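Side-chain contact in PPC domain-containing protein (Archaeoglobus fulgidus, PDB 2H6L), which is of unknown function but binds zinc through a cluster of histidines and belongs to the Plants and Prokaryotes Conserved (PPC) domain family: residues R47-G52 and V92-D97. Numbering follows the deposited sequence.
Sequences RSAVIG and VLLGKD
L94 reaches across to strand 48-52 with one methyl, CD2, which meets two residues at once: A49 CB at 3.8 Å and I51 CG2 at 4.1 Å. Its chi1 of -77° puts CG beside the backbone N, and chi2 (25°) then swings CD2 toward A49 and I51, while the I51 side chain runs past in the opposite direction. I51 touches with its short branch alone; CG2 lies opposite the carbonyl carbon, next to the backbone N, and CG1 is turned into the space between N and C (chi1 63°). The same CG2 meets V92 CG2, 4.1 Å away, at a slant. The strands belong to one curled antiparallel sheet of the PPC domain but are not paired: strand 48-52 is bonded to strands 60-66 and 99-110, strand 85-96 pairs with 70-82 and 99-110, and the axes pass 9.3 Å apart, so the sheet folds round to face itself. In this buried interior V92 also packs on L75 and L94 on L70, both of strand 70-82. The far face of strand 92-96 turns L93 to the L93 residues of both neighbouring subunits. The side chains of H91 and H104, two of the three zinc ligands, lie about 6 Å from those of V92 and I51, respectively.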
# COMPACT_ATOMS: atom_id res chain seq x y z
N ARG A 47 -17.80 -8.50 -2.25
CA ARG A 47 -19.21 -8.49 -2.61
C ARG A 47 -19.97 -7.41 -1.83
O ARG A 47 -21.05 -6.98 -2.22
CB ARG A 47 -19.83 -9.86 -2.34
CG ARG A 47 -19.04 -11.02 -2.96
CD ARG A 47 -19.83 -12.32 -2.83
NE ARG A 47 -21.07 -12.28 -3.60
CZ ARG A 47 -22.15 -12.99 -3.30
NH1 ARG A 47 -22.15 -13.80 -2.25
NH2 ARG A 47 -23.24 -12.89 -4.06
N SER A 48 -19.39 -6.99 -0.71
CA SER A 48 -20.00 -5.95 0.12
C SER A 48 -19.02 -5.58 1.21
O SER A 48 -17.98 -6.22 1.36
CB SER A 48 -21.29 -6.46 0.75
OG SER A 48 -21.01 -7.51 1.67
N ALA A 49 -19.35 -4.57 2.00
CA ALA A 49 -18.44 -4.17 3.05
C ALA A 49 -19.03 -3.16 4.00
O ALA A 49 -20.08 -2.58 3.76
CB ALA A 49 -17.17 -3.59 2.42
N VAL A 50 -18.32 -2.97 5.11
CA VAL A 50 -18.69 -1.99 6.11
C VAL A 50 -17.41 -1.24 6.45
O VAL A 50 -16.45 -1.83 6.93
CB VAL A 50 -19.27 -2.63 7.39
CG1 VAL A 50 -19.55 -1.53 8.42
CG2 VAL A 50 -20.57 -3.38 7.07
N ILE A 51 -17.40 0.05 6.16
CA ILE A 51 -16.25 0.89 6.43
C ILE A 51 -16.70 2.03 7.33
O ILE A 51 -17.85 2.07 7.77
CB ILE A 51 -15.67 1.50 5.14
CG1 ILE A 51 -16.71 2.41 4.48
CG2 ILE A 51 -15.26 0.38 4.18
CD1 ILE A 51 -16.17 3.21 3.31
N GLY A 52 -15.81 2.97 7.61
CA GLY A 52 -16.21 4.08 8.46
C GLY A 52 -15.11 5.07 8.68
O GLY A 52 -13.94 4.80 8.37
N VAL A 92 -8.97 0.78 3.92
CA VAL A 92 -9.14 0.41 2.53
C VAL A 92 -9.72 1.48 1.65
O VAL A 92 -10.25 2.50 2.11
CB VAL A 92 -10.08 -0.81 2.37
CG1 VAL A 92 -9.49 -2.04 3.02
CG2 VAL A 92 -11.46 -0.48 2.96
N LEU A 93 -9.61 1.21 0.36
CA LEU A 93 -10.16 2.04 -0.70
C LEU A 93 -10.86 1.01 -1.58
O LEU A 93 -10.23 0.07 -2.08
CB LEU A 93 -9.05 2.76 -1.46
CG LEU A 93 -8.67 4.09 -0.81
CD1 LEU A 93 -7.16 4.23 -0.74
CD2 LEU A 93 -9.29 5.21 -1.61
N LEU A 94 -12.17 1.15 -1.69
CA LEU A 94 -13.00 0.25 -2.48
C LEU A 94 -13.75 1.05 -3.52
O LEU A 94 -14.04 2.22 -3.31
CB LEU A 94 -14.03 -0.45 -1.57
CG LEU A 94 -13.67 -1.61 -0.64
CD1 LEU A 94 -12.22 -1.57 -0.25
CD2 LEU A 94 -14.58 -1.53 0.59
N GLY A 95 -14.07 0.41 -4.64
CA GLY A 95 -14.80 1.12 -5.66
C GLY A 95 -14.53 0.62 -7.06
O GLY A 95 -13.93 -0.43 -7.25
N LYS A 96 -14.97 1.41 -8.03
CA LYS A 96 -14.80 1.07 -9.44
C LYS A 96 -14.74 2.39 -10.21
O LYS A 96 -15.56 3.28 -10.01
CB LYS A 96 -15.98 0.22 -9.91
CG LYS A 96 -17.33 0.90 -9.72
CD LYS A 96 -18.49 -0.09 -9.83
CE LYS A 96 -18.57 -0.98 -8.60
NZ LYS A 96 -19.81 -1.82 -8.60
N ASP A 97 -13.74 2.50 -11.09
CA ASP A 97 -13.53 3.70 -11.89
C ASP A 97 -13.50 4.95 -11.02
O ASP A 97 -12.62 5.10 -10.18
CB ASP A 97 -14.60 3.83 -12.96
CG ASP A 97 -14.53 2.73 -13.99
OD1 ASP A 97 -13.40 2.28 -14.30
OD2 ASP A 97 -15.60 2.33 -14.50